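Local coordinates for protein alpha-galactosidase (Umbelopsis vinacea, PDB 3A5V) that catalyses the hydrolysis of terminal, non-reducing alpha-galactose residues from alpha-galactosides, as a tetrameric enzyme of glycoside hydrolase family 27, at residues E253-V256 with H257-W261; M241-V244 with G245-G248; S137-P140 with K141-Y144. One frame throughout, in Å; residues are numbered along the deposited sequence.

Interaction 1: E253-V256 with H257-W261; sequences EYRV and HYTIW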
ATOM      1  N   GLU A 253      28.950  -8.346  18.018  1.00 11.15           N
ATOM      2  CA  GLU A 253      27.566  -7.977  17.673  1.00 10.92           C
ATOM      3  C   GLU A 253      27.115  -6.682  18.368  1.00 10.92           C
ATOM      4  O   GLU A 253      26.533  -5.828  17.722  1.00 10.56           O
ATOM      5  CB  GLU A 253      26.604  -9.117  17.991  1.00 11.47           C
ATOM      6  CG  GLU A 253      26.741 -10.274  17.012  1.00 11.28           C
ATOM      7  CD  GLU A 253      26.002 -11.541  17.446  1.00 13.53           C
ATOM      8  OE1 GLU A 253      25.667 -11.710  18.643  1.00 12.42           O
ATOM      9  OE2 GLU A 253      25.770 -12.377  16.561  1.00 12.70           O
ATOM     10  N   TYR A 254      27.374  -6.548  19.678  1.00 10.65           N
ATOM     11  CA  TYR A 254      27.098  -5.287  20.392  1.00 10.89           C
ATOM     12  C   TYR A 254      27.904  -4.121  19.838  1.00 11.16           C
ATOM     13  O   TYR A 254      27.406  -2.983  19.787  1.00 12.25           O
ATOM     14  CB  TYR A 254      27.365  -5.401  21.902  1.00 10.25           C
ATOM     15  CG  TYR A 254      26.299  -6.186  22.637  1.00 12.21           C
ATOM     16  CD1 TYR A 254      24.936  -6.013  22.329  1.00 10.95           C
ATOM     17  CD2 TYR A 254      26.649  -7.107  23.639  1.00 12.93           C
ATOM     18  CE1 TYR A 254      23.944  -6.748  22.998  1.00 12.25           C
ATOM     19  CE2 TYR A 254      25.662  -7.851  24.322  1.00 14.06           C
ATOM     20  CZ  TYR A 254      24.320  -7.664  23.994  1.00 12.20           C
ATOM     21  OH  TYR A 254      23.359  -8.409  24.657  1.00 12.15           O
ATOM     22  N   ARG A 255      29.153  -4.386  19.446  1.00 11.13           N
ATOM     23  CA  ARG A 255      29.956  -3.318  18.866  1.00 11.41           C
ATOM     24  C   ARG A 255      29.313  -2.810  17.570  1.00 10.98           C
ATOM     25  O   ARG A 255      29.281  -1.604  17.308  1.00 10.49           O
ATOM     26  CB  ARG A 255      31.403  -3.776  18.618  1.00 11.12           C
ATOM     27  CG  ARG A 255      32.331  -2.619  18.229  1.00 11.81           C
ATOM     28  CD  ARG A 255      33.667  -3.132  17.690  1.00 12.74           C
ATOM     29  NE  ARG A 255      34.314  -4.093  18.588  1.00 13.23           N
ATOM     30  CZ  ARG A 255      34.941  -3.777  19.719  1.00 15.25           C
ATOM     31  NH1 ARG A 255      34.994  -2.508  20.142  1.00 13.97           N
ATOM     32  NH2 ARG A 255      35.514  -4.743  20.441  1.00 14.05           N
ATOM     33  N   VAL A 256      28.797  -3.736  16.760  1.00 11.15           N
ATOM     34  CA  VAL A 256      28.126  -3.359  15.519  1.00 10.32           C
ATOM     35  C   VAL A 256      26.888  -2.512  15.791  1.00 10.08           C
ATOM     36  O   VAL A 256      26.693  -1.449  15.204  1.00 10.53           O
ATOM     37  CB  VAL A 256      27.757  -4.620  14.681  1.00 10.77           C
ATOM     38  CG1 VAL A 256      26.954  -4.228  13.391  1.00 10.45           C
ATOM     39  CG2 VAL A 256      28.993  -5.315  14.307  1.00  5.20           C
ATOM     40  N   HIS A 257      26.063  -3.015  16.694  1.00  9.74           N
ATOM     41  CA  HIS A 257      24.836  -2.380  17.152  1.00 10.34           C
ATOM     42  C   HIS A 257      25.130  -0.948  17.623  1.00  9.95           C
ATOM     43  O   HIS A 257      24.573   0.015  17.081  1.00  9.59           O
ATOM     44  CB  HIS A 257      24.267  -3.316  18.243  1.00 10.47           C
ATOM     45  CG  HIS A 257      23.131  -2.766  19.059  1.00 11.67           C
ATOM     46  ND1 HIS A 257      22.071  -2.069  18.520  1.00 11.67           N
ATOM     47  CD2 HIS A 257      22.854  -2.915  20.379  1.00 11.36           C
ATOM     48  CE1 HIS A 257      21.209  -1.777  19.480  1.00 13.98           C
ATOM     49  NE2 HIS A 257      21.657  -2.288  20.617  1.00 13.35           N
ATOM     50  N   TYR A 258      26.073  -0.802  18.554  1.00  9.55           N
ATOM     51  CA  TYR A 258      26.410   0.528  19.077  1.00 10.18           C
ATOM     52  C   TYR A 258      26.967   1.460  17.983  1.00 10.02           C
ATOM     53  O   TYR A 258      26.595   2.636  17.896  1.00  9.88           O
ATOM     54  CB  TYR A 258      27.407   0.396  20.244  1.00 10.55           C
ATOM     55  CG  TYR A 258      27.590   1.675  21.031  1.00 11.34           C
ATOM     56  CD1 TYR A 258      28.490   2.651  20.595  1.00 10.09           C
ATOM     57  CD2 TYR A 258      26.852   1.918  22.191  1.00  9.81           C
ATOM     58  CE1 TYR A 258      28.660   3.844  21.281  1.00 11.49           C
ATOM     59  CE2 TYR A 258      27.023   3.121  22.911  1.00 12.11           C
ATOM     60  CZ  TYR A 258      27.933   4.077  22.436  1.00 12.75           C
ATOM     61  OH  TYR A 258      28.140   5.264  23.120  1.00 12.68           O
ATOM     62  N   THR A 259      27.882   0.937  17.176  1.00 10.35           N
ATOM     63  CA  THR A 259      28.524   1.719  16.098  1.00 10.57           C
ATOM     64  C   THR A 259      27.508   2.326  15.127  1.00 10.63           C
ATOM     65  O   THR A 259      27.587   3.515  14.789  1.00 11.09           O
ATOM     66  CB  THR A 259      29.503   0.826  15.290  1.00 10.99           C
ATOM     67  OG1 THR A 259      30.545   0.332  16.159  1.00 12.08           O
ATOM     68  CG2 THR A 259      30.111   1.601  14.090  1.00 11.24           C
ATOM     69  N   ILE A 260      26.578   1.498  14.650  1.00  9.89           N
ATOM     70  CA  ILE A 260      25.613   1.948  13.660  1.00  9.96           C
ATOM     71  C   ILE A 260      24.613   2.929  14.279  1.00  9.74           C
ATOM     72  O   ILE A 260      24.315   3.943  13.676  1.00  9.16           O
ATOM     73  CB  ILE A 260      24.894   0.756  12.930  1.00  9.76           C
ATOM     74  CG1 ILE A 260      25.916  -0.128  12.171  1.00 10.21           C
ATOM     75  CG2 ILE A 260      23.806   1.259  11.962  1.00  9.78           C
ATOM     76  CD1 ILE A 260      26.702   0.603  11.043  1.00 11.68           C
ATOM     77  N   TRP A 261      24.110   2.630  15.479  1.00  9.46           N
ATOM     78  CA  TRP A 261      23.245   3.583  16.203  1.00  9.97           C
ATOM     79  C   TRP A 261      23.979   4.931  16.378  1.00 10.02           C
ATOM     80  O   TRP A 261      23.411   6.004  16.140  1.00 10.66           O
ATOM     81  CB  TRP A 261      22.898   3.022  17.583  1.00  9.51           C
ATOM     82  CG  TRP A 261      21.621   2.155  17.673  1.00 10.42           C
ATOM     83  CD1 TRP A 261      20.609   2.330  18.576  1.00 11.39           C
ATOM     84  CD2 TRP A 261      21.244   1.005  16.875  1.00 10.75           C
ATOM     85  NE1 TRP A 261      19.639   1.384  18.401  1.00 10.75           N
ATOM     86  CE2 TRP A 261      19.993   0.553  17.369  1.00 11.21           C
ATOM     87  CE3 TRP A 261      21.831   0.322  15.788  1.00 11.13           C
ATOM     88  CZ2 TRP A 261      19.305  -0.552  16.814  1.00  9.85           C
ATOM     89  CZ3 TRP A 261      21.144  -0.786  15.230  1.00 10.70           C
ATOM     90  CH2 TRP A 261      19.890  -1.207  15.751  1.00 10.43           C
TER

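Interaction 2: M241-V244 with G245-G248; sequences MLEV and GNGG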
ATOM      1  N   MET A 241      16.387   1.469  21.879  1.00 12.76           N
ATOM      2  CA  MET A 241      17.389   1.446  22.942  1.00 14.41           C
ATOM      3  C   MET A 241      18.530   0.477  22.670  1.00 14.47           C
ATOM      4  O   MET A 241      18.381  -0.479  21.902  1.00 14.74           O
ATOM      5  CB  MET A 241      16.716   1.059  24.265  1.00 13.60           C
ATOM      6  CG  MET A 241      15.663   2.045  24.671  1.00 16.45           C
ATOM      7  SD  MET A 241      14.856   1.624  26.220  1.00 19.07           S
ATOM      8  CE  MET A 241      13.904   0.152  25.752  1.00 19.01           C
ATOM      9  N   LEU A 242      19.663   0.729  23.323  1.00 13.31           N
ATOM     10  CA  LEU A 242      20.833  -0.129  23.219  1.00 13.25           C
ATOM     11  C   LEU A 242      20.685  -1.353  24.132  1.00 13.54           C
ATOM     12  O   LEU A 242      20.385  -1.203  25.315  1.00 14.17           O
ATOM     13  CB  LEU A 242      22.095   0.665  23.614  1.00 12.02           C
ATOM     14  CG  LEU A 242      22.440   1.800  22.633  1.00 12.99           C
ATOM     15  CD1 LEU A 242      23.349   2.860  23.289  1.00 12.21           C
ATOM     16  CD2 LEU A 242      23.057   1.267  21.324  1.00 11.44           C
ATOM     17  N   GLU A 243      20.924  -2.539  23.576  1.00 13.75           N
ATOM     18  CA  GLU A 243      20.844  -3.823  24.300  1.00 14.91           C
ATOM     19  C   GLU A 243      22.171  -4.260  24.952  1.00 14.80           C
ATOM     20  O   GLU A 243      22.233  -5.310  25.604  1.00 14.90           O
ATOM     21  CB  GLU A 243      20.358  -4.932  23.345  1.00 14.43           C
ATOM     22  CG  GLU A 243      18.924  -4.739  22.839  1.00 15.80           C
ATOM     23  CD  GLU A 243      17.855  -5.211  23.829  1.00 18.65           C
ATOM     24  OE1 GLU A 243      18.201  -5.725  24.916  1.00 19.45           O
ATOM     25  OE2 GLU A 243      16.656  -5.082  23.504  1.00 19.52           O
ATOM     26  N   VAL A 244      23.221  -3.458  24.767  1.00 14.84           N
ATOM     27  CA  VAL A 244      24.579  -3.810  25.205  1.00 14.26           C
ATOM     28  C   VAL A 244      24.662  -4.291  26.671  1.00 15.10           C
ATOM     29  O   VAL A 244      24.270  -3.574  27.614  1.00 15.77           O
ATOM     30  CB  VAL A 244      25.567  -2.649  24.982  1.00 15.00           C
ATOM     31  CG1 VAL A 244      26.997  -3.113  25.332  1.00 13.50           C
ATOM     32  CG2 VAL A 244      25.485  -2.136  23.514  1.00 12.29           C
ATOM     33  N   GLY A 245      25.141  -5.515  26.851  1.00 14.65           N
ATOM     34  CA  GLY A 245      25.312  -6.065  28.190  1.00 15.30           C
ATOM     35  C   GLY A 245      24.220  -7.024  28.606  1.00 15.33           C
ATOM     36  O   GLY A 245      24.358  -7.718  29.622  1.00 15.58           O
ATOM     37  N   ASN A 246      23.125  -7.066  27.847  1.00 15.11           N
ATOM     38  CA  ASN A 246      21.997  -7.932  28.229  1.00 15.61           C
ATOM     39  C   ASN A 246      22.249  -9.431  28.000  1.00 15.56           C
ATOM     40  O   ASN A 246      21.630 -10.273  28.664  1.00 16.71           O
ATOM     41  CB  ASN A 246      20.664  -7.424  27.647  1.00 15.16           C
ATOM     42  CG  ASN A 246      20.237  -6.079  28.258  1.00 18.23           C
ATOM     43  OD1 ASN A 246      20.668  -5.715  29.375  1.00 17.07           O
ATOM     44  ND2 ASN A 246      19.403  -5.332  27.530  1.00 17.16           N
ATOM     45  N   GLY A 247      23.179  -9.768  27.105  1.00 14.92           N
ATOM     46  CA  GLY A 247      23.685 -11.152  27.039  1.00 14.07           C
ATOM     47  C   GLY A 247      23.274 -12.001  25.839  1.00 14.12           C
ATOM     48  O   GLY A 247      23.852 -13.058  25.618  1.00 13.00           O
ATOM     49  N   GLY A 248      22.274 -11.550  25.079  1.00 14.17           N
ATOM     50  CA  GLY A 248      21.772 -12.309  23.915  1.00 14.94           C
ATOM     51  C   GLY A 248      22.594 -12.077  22.647  1.00 14.91           C
ATOM     52  O   GLY A 248      22.358 -12.719  21.629  1.00 15.03           O
TER

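Interaction 3: S137-P140 with K141-Y144; sequences SGTP and KLSY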
ATOM      1  N   SER A 137      -4.679   6.711  13.043  1.00 12.64           N
ATOM      2  CA  SER A 137      -3.446   6.489  12.289  1.00 12.85           C
ATOM      3  C   SER A 137      -3.854   5.899  10.943  1.00 13.22           C
ATOM      4  O   SER A 137      -5.038   5.614  10.735  1.00 13.03           O
ATOM      5  CB  SER A 137      -2.523   5.514  13.051  1.00 12.96           C
ATOM      6  OG  SER A 137      -2.970   4.167  12.919  1.00 14.70           O
ATOM      7  N   GLY A 138      -2.891   5.736  10.031  1.00 13.12           N
ATOM      8  CA  GLY A 138      -3.153   5.172   8.702  1.00 13.34           C
ATOM      9  C   GLY A 138      -2.930   6.179   7.576  1.00 13.31           C
ATOM     10  O   GLY A 138      -2.817   5.793   6.406  1.00 13.38           O
ATOM     11  N   THR A 139      -2.930   7.469   7.920  1.00 12.25           N
ATOM     12  CA  THR A 139      -2.427   8.521   7.039  1.00 12.32           C
ATOM     13  C   THR A 139      -1.453   9.374   7.858  1.00 11.69           C
ATOM     14  O   THR A 139      -1.579   9.430   9.098  1.00 10.93           O
ATOM     15  CB  THR A 139      -3.531   9.460   6.468  1.00 12.77           C
ATOM     16  OG1 THR A 139      -4.095  10.233   7.538  1.00 13.08           O
ATOM     17  CG2 THR A 139      -4.640   8.673   5.687  1.00 13.73           C
ATOM     18  N   PRO A 140      -0.491  10.042   7.179  1.00 11.18           N
ATOM     19  CA  PRO A 140       0.380  11.019   7.839  1.00 11.34           C
ATOM     20  C   PRO A 140      -0.420  12.084   8.599  1.00 11.27           C
ATOM     21  O   PRO A 140      -0.017  12.485   9.698  1.00 11.29           O
ATOM     22  CB  PRO A 140       1.137  11.654   6.662  1.00 11.05           C
ATOM     23  CG  PRO A 140       1.218  10.540   5.663  1.00 11.96           C
ATOM     24  CD  PRO A 140      -0.129   9.877   5.756  1.00 11.12           C
ATOM     25  N   LYS A 141      -1.544  12.526   8.035  1.00 11.68           N
ATOM     26  CA  LYS A 141      -2.378  13.552   8.685  1.00 11.81           C
ATOM     27  C   LYS A 141      -3.034  13.076   9.985  1.00 11.89           C
ATOM     28  O   LYS A 141      -3.039  13.805  10.981  1.00 11.95           O
ATOM     29  CB  LYS A 141      -3.447  14.109   7.720  1.00 12.11           C
ATOM     30  CG  LYS A 141      -4.285  15.294   8.320  1.00 12.00           C
ATOM     31  CD  LYS A 141      -3.425  16.501   8.719  1.00 13.34           C
ATOM     32  CE  LYS A 141      -4.302  17.755   9.076  1.00 14.96           C
ATOM     33  NZ  LYS A 141      -3.561  18.701  10.002  1.00 15.79           N
ATOM     34  N   LEU A 142      -3.603  11.868   9.978  1.00 12.12           N
ATOM     35  CA  LEU A 142      -4.174  11.298  11.220  1.00 12.34           C
ATOM     36  C   LEU A 142      -3.142  11.182  12.348  1.00 12.66           C
ATOM     37  O   LEU A 142      -3.411  11.566  13.513  1.00 12.50           O
ATOM     38  CB  LEU A 142      -4.844   9.931  10.963  1.00 12.46           C
ATOM     39  CG  LEU A 142      -6.197   9.931  10.230  1.00 11.78           C
ATOM     40  CD1 LEU A 142      -6.537   8.517   9.660  1.00 11.61           C
ATOM     41  CD2 LEU A 142      -7.290  10.403  11.171  1.00 12.10           C
ATOM     42  N   SER A 143      -1.976  10.624  12.027  1.00 12.07           N
ATOM     43  CA  SER A 143      -0.939  10.457  13.041  1.00 11.70           C
ATOM     44  C   SER A 143      -0.374  11.824  13.461  1.00 12.07           C
ATOM     45  O   SER A 143      -0.166  12.075  14.658  1.00 11.96           O
ATOM     46  CB  SER A 143       0.160   9.496  12.559  1.00 11.78           C
ATOM     47  OG  SER A 143      -0.332   8.148  12.510  1.00 11.18           O
ATOM     48  N   TYR A 144      -0.157  12.710  12.482  1.00 11.95           N
ATOM     49  CA  TYR A 144       0.301  14.076  12.777  1.00 12.07           C
ATOM     50  C   TYR A 144      -0.587  14.807  13.801  1.00 11.93           C
ATOM     51  O   TYR A 144      -0.084  15.359  14.772  1.00 12.24           O
ATOM     52  CB  TYR A 144       0.399  14.912  11.495  1.00 11.29           C
ATOM     53  CG  TYR A 144       0.806  16.349  11.739  1.00 12.43           C
ATOM     54  CD1 TYR A 144      -0.162  17.336  11.982  1.00 11.50           C
ATOM     55  CD2 TYR A 144       2.153  16.728  11.713  1.00 12.06           C
ATOM     56  CE1 TYR A 144       0.202  18.674  12.205  1.00 11.85           C
ATOM     57  CE2 TYR A 144       2.530  18.059  11.944  1.00 11.90           C
ATOM     58  CZ  TYR A 144       1.538  19.023  12.176  1.00 12.42           C
ATOM     59  OH  TYR A 144       1.891  20.331  12.386  1.00 12.93           O
TER

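Interaction 1: E253-V256 with H257-W261
Thr259 grips the carbonyl oxygen of Arg255 with two donors. Its backbone N lies 2.9 Å from Arg255 O and its hydroxyl OG1 only 2.6 Å from the same oxygen, the two coming from opposite faces of the carbonyl plane, with OG1 standing 35° out of it. The hydroxyl is delivered there by chi1 of -61°, which sets OG1 beside its own backbone N and turns CG2 the other way. OG1 donates to Arg255 O and at the same time accepts from Trp364 NE1, whose indole also forms a cation-pi contact with Arg255; the guanidinium makes a salt bridge through NE to Glu252 OE1. The neighbouring carbonyls each take one main-chain N-H in the usual i to i+4 pattern: His257 N to Glu253 O at 3.0 Å, Tyr258 N to Tyr254 O at 2.8 Å and Ile260 N to Val256 O at 3.0 Å. All belong to helix 251-263, which follows the seventh strand of the (beta/alpha)8 barrel and also rests on strand 384-390 of the C-terminal beta-sandwich through Arg255, Val256 and Thr259. On another flank the rings of Tyr254 and His257 meet edge to edge, Tyr254 CD1 against His257 CD2 at 4.2 Å. Their polar ends serve other partners: Tyr254 OH reaches Asp192 and Gly247, and His257 NE2 takes the N-H of Glu243. The imidazole in turn presents ND1 to one face of the Trp261 indole, 3.3 Å above its plane and over its centre. Val256 and Ile260 add a looser apolar touch, CG1 to CG1 at 4.4 Å.

Interaction 2: M241-V244 with G245-G248
Gly245 follows Val244 at the third corner of a type II beta turn that runs from Glu243 to Asn246. With phi near 101°, a side chain here would be driven into Val244 O, so the turn depends on glycine at this corner. Asn246 closes the turn twice. Its backbone N donates to Glu243 O at 3.0 Å, in the carbonyl plane, while its side chain folds back across the Glu243 side chain at about a right angle and ND2 donates to Glu243 OE1 at 2.9 Å. The carboxylate comes to meet it because the Glu243 chain bends at chi2 (-82°). OE1 lies in the amide plane of Asn246, whereas ND2 approaches OE1 on its anti side and out of the carboxylate plane. ND2 also bonds to Gly271 O. With a leucine for this asparagine the ND2 donor is gone, and Glu243 OE1 and Gly271 O would probably lose their partner, the carboxylate being likely to turn more freely. Gly247 again takes a positive phi, and Gly248 then offers its N-H to Asp192. The contact thus adds an amide-to-carboxylate bond to the turn's backbone bond, and ND2, also serving Gly271 O, ties the turn to the neighbouring loop.

Interaction 3: S137-P140 with K141-Y144
Thr139 caps the start of helix 140-156, the helix that follows the fourth strand of the (beta/alpha)8 barrel: its OG1 accepts from Leu142 N at 3.0 Å in a nearly straight N-cap bond (169°). The cap depends on chi1 of 67°, which places OG1 between the backbone N and the carbonyl carbon and turns it toward the first helical turn. Pro140, which has no N-H to give, occupies the first position after the cap, where the helix needs no donor. The turn then closes with Ser143 N on Thr139 O at 3.2 Å and Tyr144 N on Pro140 O at 2.8 Å.

This is the tightly packed side. Leu142 crosses the threonine obliquely, setting CG 3.4 Å from Thr139 OG1, and its branch CD1 continues to Ser137 O, also at 3.4 Å. The capping oxygen therefore has leucine carbon beside it as well as an N-H. The other side is looser. Of the Lys141 side chain, CB comes 3.9 Å from Thr139 OG1; beyond it the chain bends at chi2 and leads away to a salt bridge with Asp145, while Gly138 stays exposed on the loop. Neighbouring subunits of the tetramer approach here: Thr139 packs on Thr139 of both the second and the third subunit, and Tyr144 OH bonds to Gln134 of the second subunit. Within the chain, Asp171 receives both Ser143 OG and Gly138 N, drawing the loop and the helix together, and Ser137 CB lies 3.5 Å from that same Ser143 OG.

How the interactions relate
Interactions 1 and 2 are neighbours in space and in sequence, with centres about 10 Å apart: the loop of interaction 2 leads into the helix of interaction 1 and is pinned back to it by two probable hydrogen bonds, Tyr254 OH to Gly247 N at 2.8 Å and His257 NE2 to Glu243 N at 3.1 Å. Interaction 3 is remote, its centre about 32 Å from both, and on the opposite side of the chain's centre from interaction 1. All three lie in the barrel portion. Arg255 of interaction 1 reaches Trp364, and weakly Glu283, residues lining a bound polyether. Interactions 2 and 3 both touch the third subunit, and interaction 3 also the second; no other chain touches interaction 1.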